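Local coordinates for CpuTA1 (Curtobacterium pusillum, PDB 5K3W), which binds pyridoxal-5'-phosphate as a two-subunit protein of the class IV aminotransferase family, at residues G54-I59 / K174-A179; R150-D155 / R191-V196. All coordinates share one frame; numbering follows the deposited sequence.

How the interactions relate
Helix 179-190 joins the two contacts: K174-A179 of interaction 1 leads into its first turn, and R191-V196 of interaction 2 follows its last. The contacts do not touch; their centres are 21 Å apart and their nearest atoms about 10 Å. Interaction 1 lies deep in the chain beside pyridoxal-5'-phosphate and is built from an aromatic ring set against Lys-174 and Tyr-178 and a single backbone bridge. Interaction 2 is partly buried, farther from the chain centre, and joins two parallel strands, with aliphatic packing on the helix side and charged groups at its more exposed end. Both also reach the second subunit, interaction 1 through Phe-56 and Tyr-178, interaction 2 through Leu-154 and Arg-191.

Interaction 1: G54-I59 / K174-A179; sequences GVFETI and KSLSYA. With PLP (pyridoxal-5'-phosphate), chain C.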
ATOM      1  N   GLY A  54      -4.327   1.939  -5.878  1.00 21.06           N
ATOM      2  CA  GLY A  54      -4.824   1.291  -7.079  1.00 18.15           C
ATOM      3  C   GLY A  54      -5.070  -0.170  -6.798  1.00 21.57           C
ATOM      4  O   GLY A  54      -4.912  -0.645  -5.669  1.00 23.19           O
ATOM      5  N   VAL A  55      -5.456  -0.892  -7.849  1.00 13.95           N
ATOM      6  CA  VAL A  55      -5.706  -2.321  -7.733  1.00 18.11           C
ATOM      7  C   VAL A  55      -4.942  -3.055  -8.833  1.00 18.85           C
ATOM      8  O   VAL A  55      -4.465  -2.457  -9.799  1.00 19.03           O
ATOM      9  CB  VAL A  55      -7.219  -2.632  -7.781  1.00 17.94           C
ATOM     10  CG1 VAL A  55      -7.915  -2.015  -6.576  1.00 16.58           C
ATOM     11  CG2 VAL A  55      -7.825  -2.103  -9.059  1.00 16.80           C
ATOM     12  N   PHE A  56      -4.805  -4.368  -8.672  1.00 15.02           N
ATOM     13  CA  PHE A  56      -4.079  -5.133  -9.673  1.00 19.13           C
ATOM     14  C   PHE A  56      -4.604  -6.557  -9.718  1.00 16.73           C
ATOM     15  O   PHE A  56      -5.264  -7.022  -8.790  1.00 20.72           O
ATOM     16  CB  PHE A  56      -2.568  -5.148  -9.399  1.00 17.62           C
ATOM     17  CG  PHE A  56      -2.160  -6.123  -8.337  1.00 19.73           C
ATOM     18  CD1 PHE A  56      -2.276  -5.783  -6.987  1.00 11.83           C
ATOM     19  CD2 PHE A  56      -1.673  -7.390  -8.684  1.00 22.43           C
ATOM     20  CE1 PHE A  56      -1.913  -6.678  -5.996  1.00 17.95           C
ATOM     21  CE2 PHE A  56      -1.293  -8.296  -7.700  1.00 21.73           C
ATOM     22  CZ  PHE A  56      -1.406  -7.941  -6.346  1.00 22.95           C
ATOM     23  N   GLU A  57      -4.285  -7.244 -10.816  1.00 15.19           N
ATOM     24  CA  GLU A  57      -4.512  -8.677 -10.973  1.00 17.88           C
ATOM     25  C   GLU A  57      -3.280  -9.309 -11.602  1.00 17.32           C
ATOM     26  O   GLU A  57      -2.631  -8.701 -12.463  1.00 19.17           O
ATOM     27  CB  GLU A  57      -5.735  -8.976 -11.866  1.00 19.57           C
ATOM     28  CG  GLU A  57      -7.068  -8.750 -11.200  1.00 15.82           C
ATOM     29  CD  GLU A  57      -7.356  -9.796 -10.162  1.00 21.32           C
ATOM     30  OE1 GLU A  57      -6.826 -10.928 -10.276  1.00 16.39           O
ATOM     31  OE2 GLU A  57      -8.115  -9.483  -9.225  1.00 25.98           O
ATOM     32  N   THR A  58      -2.972 -10.534 -11.192  1.00 17.86           N
ATOM     33  CA  THR A  58      -1.914 -11.319 -11.815  1.00 19.54           C
ATOM     34  C   THR A  58      -2.525 -12.609 -12.342  1.00 19.35           C
ATOM     35  O   THR A  58      -3.208 -13.316 -11.595  1.00 15.15           O
ATOM     36  CB  THR A  58      -0.787 -11.627 -10.832  1.00 13.80           C
ATOM     37  OG1 THR A  58      -0.302 -10.397 -10.280  1.00 28.98           O
ATOM     38  CG2 THR A  58       0.346 -12.295 -11.558  1.00 12.33           C
ATOM     39  N   ILE A  59      -2.272 -12.913 -13.620  1.00 16.62           N
ATOM     40  CA  ILE A  59      -2.959 -13.981 -14.338  1.00 13.73           C
ATOM     41  C   ILE A  59      -1.938 -14.883 -15.019  1.00 19.75           C
ATOM     42  O   ILE A  59      -1.152 -14.418 -15.851  1.00 19.16           O
ATOM     43  CB  ILE A  59      -3.935 -13.418 -15.375  1.00 16.27           C
ATOM     44  CG1 ILE A  59      -4.853 -12.367 -14.727  1.00 13.45           C
ATOM     45  CG2 ILE A  59      -4.706 -14.557 -16.029  1.00 15.29           C
ATOM     46  CD1 ILE A  59      -5.656 -11.497 -15.740  1.00  7.88           C
ATOM     47  N   LYS A 174      -7.528  -6.429  -3.710  1.00 21.55           N
ATOM     48  CA  LYS A 174      -6.208  -6.720  -4.277  1.00 16.41           C
ATOM     49  C   LYS A 174      -5.589  -5.395  -4.701  1.00 19.97           C
ATOM     50  O   LYS A 174      -5.656  -4.980  -5.864  1.00 19.01           O
ATOM     51  CB  LYS A 174      -6.339  -7.682  -5.442  1.00 20.88           C
ATOM     52  CG  LYS A 174      -5.171  -8.602  -5.659  1.00 23.63           C
ATOM     53  CD  LYS A 174      -5.514  -9.576  -6.779  1.00 22.61           C
ATOM     54  CE  LYS A 174      -4.300 -10.356  -7.216  1.00 26.88           C
ATOM     55  NZ  LYS A 174      -3.645 -10.882  -6.030  1.00 18.60           N
ATOM     56  N   SER A 175      -5.009  -4.695  -3.726  1.00 15.67           N
ATOM     57  CA  SER A 175      -4.567  -3.327  -3.947  1.00 16.25           C
ATOM     58  C   SER A 175      -3.066  -3.292  -4.196  1.00 22.47           C
ATOM     59  O   SER A 175      -2.360  -4.301  -4.065  1.00 16.68           O
ATOM     60  CB  SER A 175      -4.935  -2.417  -2.767  1.00 16.50           C
ATOM     61  OG  SER A 175      -3.995  -2.500  -1.698  1.00 19.33           O
ATOM     62  N   LEU A 176      -2.591  -2.100  -4.587  1.00 18.96           N
ATOM     63  CA  LEU A 176      -1.172  -1.859  -4.786  1.00 14.00           C
ATOM     64  C   LEU A 176      -0.446  -1.615  -3.482  1.00 16.11           C
ATOM     65  O   LEU A 176       0.784  -1.604  -3.484  1.00 13.77           O
ATOM     66  CB  LEU A 176      -0.951  -0.668  -5.714  1.00 11.72           C
ATOM     67  CG  LEU A 176      -1.582  -0.832  -7.098  1.00 19.76           C
ATOM     68  CD1 LEU A 176      -1.498   0.460  -7.885  1.00 17.77           C
ATOM     69  CD2 LEU A 176      -0.914  -1.984  -7.862  1.00 15.33           C
ATOM     70  N   SER A 177      -1.175  -1.419  -2.382  1.00 20.16           N
ATOM     71  CA  SER A 177      -0.568  -1.097  -1.090  1.00 17.46           C
ATOM     72  C   SER A 177      -0.200  -2.388  -0.355  1.00 22.13           C
ATOM     73  O   SER A 177      -0.811  -2.777   0.648  1.00 11.27           O
ATOM     74  CB  SER A 177      -1.506  -0.225  -0.267  1.00 14.19           C
ATOM     75  OG  SER A 177      -1.557   1.090  -0.792  1.00 19.32           O
ATOM     76  N   TYR A 178       0.856  -3.034  -0.868  1.00 16.95           N
ATOM     77  CA  TYR A 178       1.279  -4.356  -0.420  1.00 17.10           C
ATOM     78  C   TYR A 178       2.588  -4.327   0.361  1.00 16.49           C
ATOM     79  O   TYR A 178       3.216  -5.374   0.552  1.00 19.17           O
ATOM     80  CB  TYR A 178       1.400  -5.305  -1.611  1.00 18.43           C
ATOM     81  CG  TYR A 178       0.214  -6.227  -1.797  1.00 22.76           C
ATOM     82  CD1 TYR A 178      -1.091  -5.750  -1.703  1.00 20.92           C
ATOM     83  CD2 TYR A 178       0.399  -7.577  -2.092  1.00 22.62           C
ATOM     84  CE1 TYR A 178      -2.182  -6.601  -1.880  1.00 22.56           C
ATOM     85  CE2 TYR A 178      -0.678  -8.432  -2.265  1.00 18.55           C
ATOM     86  CZ  TYR A 178      -1.969  -7.938  -2.163  1.00 27.89           C
ATOM     87  OH  TYR A 178      -3.052  -8.787  -2.346  1.00 30.15           O
ATOM     88  N   ALA A 179       3.013  -3.155   0.829  1.00 15.75           N
ATOM     89  CA  ALA A 179       4.237  -3.096   1.619  1.00 18.45           C
ATOM     90  C   ALA A 179       4.213  -4.110   2.763  1.00 17.33           C
ATOM     91  O   ALA A 179       5.213  -4.789   3.024  1.00 10.89           O
ATOM     92  CB  ALA A 179       4.454  -1.675   2.149  1.00 14.37           C
TER
HETATM   93  N1  PLP C 401      -4.464 -13.540  -1.349  1.00 28.40           N
HETATM   94  C2  PLP C 401      -3.847 -12.407  -1.792  1.00 30.06           C
HETATM   95  C2A PLP C 401      -3.572 -11.256  -0.842  1.00 16.89           C
HETATM   96  C3  PLP C 401      -3.488 -12.308  -3.123  1.00 23.95           C
HETATM   97  O3  PLP C 401      -2.867 -11.122  -3.544  1.00 18.43           O
HETATM   98  C4  PLP C 401      -3.756 -13.342  -3.986  1.00 26.31           C
HETATM   99  C4A PLP C 401      -3.367 -13.313  -5.440  1.00 23.24           C
HETATM  100  C5  PLP C 401      -4.366 -14.476  -3.545  1.00 26.73           C
HETATM  101  C6  PLP C 401      -4.727 -14.564  -2.211  1.00 28.17           C
HETATM  102  C5A PLP C 401      -4.633 -15.625  -4.512  1.00 21.88           C
HETATM  103  O4P PLP C 401      -5.434 -15.238  -5.614  1.00 22.44           O
HETATM  104  P   PLP C 401      -5.279 -15.964  -7.025  1.00 25.49           P
HETATM  105  O1P PLP C 401      -5.361 -17.465  -6.864  1.00 20.55           O
HETATM  106  O2P PLP C 401      -3.975 -15.594  -7.689  1.00 19.41           O
HETATM  107  O3P PLP C 401      -6.412 -15.547  -7.926  1.00 20.08           O
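The ring of Phe-56 meets two residues of the pyridoxal-5'-phosphate pocket, Lys-174 over a face and Tyr-178 at its edge. The CG of Lys-174 stands 4.1 Å from the centroid of the Phe-56 ring, 24° off the normal, a CH-pi contact, while its CE reaches CE2 of Phe-56. Toward Tyr-178 the same ring presents its CE1 edge. The centroids of Phe-56 and Tyr-178 are 5.4 Å apart and the planes stand at 85°, which defines a T-shaped stack. A first torsion of 79° sets CG of Phe-56 in the crowded position between backbone N and carbonyl carbon, and from there the ring reaches both partners.

The backbones meet in a single bridge between Val-55 and Ser-175. Phe-56 N donates to Lys-174 O (3.0 Å), and Leu-176 N to Gly-54 O (2.9 Å). Phe-56 CE1, at the ring edge, also abuts Ser-175 O at 3.1 Å. Phe-56 CB packs on Leu-176 CD2 at 3.9 Å. Ser-175 OG accepts from Ser-177 N, an ST turn, and Ser-177 is the centre of an inverse gamma turn.

Tyr-178 OH shares a 2.6 Å hydrogen bond with O3 of pyridoxal-5'-phosphate, so the residue whose ring face Phe-56 meets also bonds pyridoxal-5'-phosphate through its hydroxyl. Glu-57, bent at its second torsion, brings OE2 to 3.6 Å from Lys-174 CD, while its OE1 is salt-bridged to Arg-75 and hydrogen-bonded to His-72.

Strand 54-62 pairs antiparallel with strand 114-121, and helix 69-82 packs on Val-55, Glu-57 and Lys-174. Arg-51 of the second subunit packs on Phe-56 and Tyr-178, and Tyr-178 is the N-cap of helix 179-190.

Interaction 2: R150-D155 / R191-V196; sequences RVVTLD and RGADDV
A beta-alpha-beta crossover closes here: strand 149-155 and strand 195-199 run parallel, with helix 179-190 on the connection between them. The evidence for the register is two parallel bridges, Val-151 with Asp-195 and Val-152 with Val-196, and a hydrogen bond from Val-152 N to Asp-195 O of 3.2 Å. Just before the first bridge, Arg-150 O takes two donors, Asp-194 N at 2.7 Å and, weakly, Asp-195 N. Asp-194 grips the same residue from its other polar side: OD2 accepts Arg-150 N at 3.0 Å on its anti lone pair, in a nearly straight bond (165°), so both backbone polar atoms of Arg-150 are engaged.

Val-152 and Val-196 face the helix. Val-152 CG1, anti to its carbonyl carbon (chi1 -62°), meets Ala-193 CB at 3.7 Å, and Leu-154 CD1 touches Val-196 CG2 at 3.8 Å, their side chains crossing at about a right angle. The other methyl of Leu-154, CD2, lies 3.5 Å above one face of the Arg-191 guanidinium, offset toward its rim, while Arg-191 NE is salt-bridged to Glu-187. Across the sheet, Asp-195 turns its carboxylate away from strand 149-155; OD1 accepts from Val-196 N at 2.8 Å, and OD2 pairs with Arg-273.

Gly-192, with positive phi, is the C-prime residue of the Schellman motif that ends helix 179-190, whose Ala-188 packs on Val-152, Ala-193 and Val-196. On its other edge strand 149-155 bonds to strand 280-281, and Trp-168 of the second subunit packs on Leu-154 and Arg-191.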
ATOM      1  N   ARG A 150       8.155 -24.231   3.524  1.00 22.08           N
ATOM      2  CA  ARG A 150       7.965 -24.027   4.954  1.00 20.19           C
ATOM      3  C   ARG A 150       7.228 -22.713   5.205  1.00 24.37           C
ATOM      4  O   ARG A 150       7.544 -21.681   4.602  1.00 20.76           O
ATOM      5  CB  ARG A 150       9.314 -24.006   5.677  1.00 24.11           C
ATOM      6  CG  ARG A 150      10.169 -25.244   5.453  1.00 25.28           C
ATOM      7  CD  ARG A 150      11.522 -25.150   6.178  1.00 20.29           C
ATOM      8  NE  ARG A 150      11.409 -24.974   7.627  1.00 25.57           N
ATOM      9  CZ  ARG A 150      11.224 -25.962   8.501  1.00 26.16           C
ATOM     10  NH1 ARG A 150      11.115 -27.216   8.094  1.00 23.05           N
ATOM     11  NH2 ARG A 150      11.131 -25.695   9.792  1.00 34.86           N
ATOM     12  N   VAL A 151       6.259 -22.745   6.114  1.00 18.74           N
ATOM     13  CA  VAL A 151       5.408 -21.590   6.351  1.00 19.54           C
ATOM     14  C   VAL A 151       5.351 -21.276   7.846  1.00 21.66           C
ATOM     15  O   VAL A 151       5.530 -22.150   8.697  1.00 18.04           O
ATOM     16  CB  VAL A 151       3.990 -21.828   5.763  1.00 17.89           C
ATOM     17  CG1 VAL A 151       3.111 -20.588   5.924  1.00 14.69           C
ATOM     18  CG2 VAL A 151       4.092 -22.220   4.290  1.00 13.02           C
ATOM     19  N   VAL A 152       5.085 -20.014   8.164  1.00 20.19           N
ATOM     20  CA  VAL A 152       4.908 -19.581   9.542  1.00 21.47           C
ATOM     21  C   VAL A 152       3.613 -18.794   9.630  1.00 18.92           C
ATOM     22  O   VAL A 152       3.166 -18.197   8.649  1.00 20.55           O
ATOM     23  CB  VAL A 152       6.103 -18.737  10.042  1.00 18.94           C
ATOM     24  CG1 VAL A 152       7.367 -19.558  10.019  1.00 16.81           C
ATOM     25  CG2 VAL A 152       6.288 -17.501   9.176  1.00 20.22           C
ATOM     26  N   THR A 153       2.996 -18.806  10.805  1.00 20.52           N
ATOM     27  CA  THR A 153       1.819 -17.977  11.031  1.00 22.58           C
ATOM     28  C   THR A 153       2.230 -16.624  11.605  1.00 22.65           C
ATOM     29  O   THR A 153       3.136 -16.533  12.443  1.00 20.36           O
ATOM     30  CB  THR A 153       0.811 -18.671  11.954  1.00 19.81           C
ATOM     31  OG1 THR A 153       1.471 -19.173  13.115  1.00 20.89           O
ATOM     32  CG2 THR A 153       0.150 -19.818  11.241  1.00 16.15           C
ATOM     33  N   LEU A 154       1.580 -15.568  11.114  1.00 23.37           N
ATOM     34  CA  LEU A 154       1.858 -14.191  11.507  1.00 23.15           C
ATOM     35  C   LEU A 154       0.553 -13.454  11.770  1.00 24.25           C
ATOM     36  O   LEU A 154      -0.429 -13.603  11.031  1.00 15.98           O
ATOM     37  CB  LEU A 154       2.646 -13.424  10.446  1.00 14.55           C
ATOM     38  CG  LEU A 154       4.082 -13.850  10.141  1.00 25.55           C
ATOM     39  CD1 LEU A 154       4.745 -12.824   9.218  1.00 20.42           C
ATOM     40  CD2 LEU A 154       4.904 -14.066  11.418  1.00 20.16           C
ATOM     41  N   ASP A 155       0.555 -12.654  12.828  1.00 20.59           N
ATOM     42  CA  ASP A 155      -0.624 -11.886  13.168  1.00 23.75           C
ATOM     43  C   ASP A 155      -0.871 -10.816  12.105  1.00 22.98           C
ATOM     44  O   ASP A 155       0.026 -10.041  11.762  1.00 25.72           O
ATOM     45  CB  ASP A 155      -0.448 -11.264  14.546  1.00 20.34           C
ATOM     46  CG  ASP A 155      -1.421 -10.145  14.796  1.00 31.44           C
ATOM     47  OD1 ASP A 155      -2.636 -10.374  14.598  1.00 32.57           O
ATOM     48  OD2 ASP A 155      -0.967  -9.034  15.163  1.00 32.16           O
ATOM     49  N   ARG A 191      12.800 -16.249   9.763  1.00 22.79           N
ATOM     50  CA  ARG A 191      12.572 -17.508  10.452  1.00 20.35           C
ATOM     51  C   ARG A 191      12.857 -18.728   9.576  1.00 22.57           C
ATOM     52  O   ARG A 191      12.383 -19.824   9.877  1.00 28.51           O
ATOM     53  CB  ARG A 191      11.145 -17.557  10.982  1.00 15.11           C
ATOM     54  CG  ARG A 191      10.766 -16.312  11.736  1.00 22.77           C
ATOM     55  CD  ARG A 191       9.341 -16.406  12.206  1.00 27.00           C
ATOM     56  NE  ARG A 191       8.851 -15.175  12.811  1.00 25.15           N
ATOM     57  CZ  ARG A 191       7.737 -15.124  13.537  1.00 33.29           C
ATOM     58  NH1 ARG A 191       7.039 -16.241  13.738  1.00 24.15           N
ATOM     59  NH2 ARG A 191       7.320 -13.975  14.061  1.00 19.46           N
ATOM     60  N   GLY A 192      13.635 -18.585   8.511  1.00 22.89           N
ATOM     61  CA  GLY A 192      13.904 -19.732   7.660  1.00 22.84           C
ATOM     62  C   GLY A 192      12.669 -20.347   7.037  1.00 23.01           C
ATOM     63  O   GLY A 192      12.578 -21.574   6.929  1.00 29.37           O
ATOM     64  N   ALA A 193      11.712 -19.525   6.618  1.00 25.36           N
ATOM     65  CA  ALA A 193      10.494 -20.004   5.987  1.00 21.06           C
ATOM     66  C   ALA A 193      10.311 -19.334   4.634  1.00 22.86           C
ATOM     67  O   ALA A 193      10.913 -18.300   4.339  1.00 25.06           O
ATOM     68  CB  ALA A 193       9.267 -19.746   6.864  1.00 20.02           C
ATOM     69  N   ASP A 194       9.465 -19.945   3.812  1.00 29.75           N
ATOM     70  CA  ASP A 194       9.218 -19.471   2.459  1.00 19.17           C
ATOM     71  C   ASP A 194       8.012 -18.554   2.364  1.00 18.91           C
ATOM     72  O   ASP A 194       7.979 -17.684   1.490  1.00 20.42           O
ATOM     73  CB  ASP A 194       9.017 -20.661   1.517  1.00 22.35           C
ATOM     74  CG  ASP A 194      10.244 -21.563   1.446  1.00 34.11           C
ATOM     75  OD1 ASP A 194      11.245 -21.152   0.797  1.00 31.63           O
ATOM     76  OD2 ASP A 194      10.201 -22.679   2.031  1.00 22.44           O
ATOM     77  N   ASP A 195       7.023 -18.721   3.234  1.00 23.40           N
ATOM     78  CA  ASP A 195       5.774 -17.987   3.086  1.00 21.45           C
ATOM     79  C   ASP A 195       5.079 -17.879   4.440  1.00 21.47           C
ATOM     80  O   ASP A 195       5.606 -18.309   5.473  1.00 18.79           O
ATOM     81  CB  ASP A 195       4.871 -18.659   2.048  1.00 18.42           C
ATOM     82  CG  ASP A 195       4.149 -17.651   1.184  1.00 25.48           C
ATOM     83  OD1 ASP A 195       3.746 -16.599   1.733  1.00 17.05           O
ATOM     84  OD2 ASP A 195       4.005 -17.896  -0.040  1.00 25.69           O
ATOM     85  N   VAL A 196       3.868 -17.322   4.410  1.00 19.03           N
ATOM     86  CA  VAL A 196       3.144 -16.856   5.586  1.00 19.43           C
ATOM     87  C   VAL A 196       1.676 -17.227   5.448  1.00 22.05           C
ATOM     88  O   VAL A 196       1.086 -17.098   4.369  1.00 20.14           O
ATOM     89  CB  VAL A 196       3.272 -15.324   5.756  1.00 20.90           C
ATOM     90  CG1 VAL A 196       2.319 -14.809   6.853  1.00 13.21           C
ATOM     91  CG2 VAL A 196       4.710 -14.924   6.036  1.00 14.51           C
TER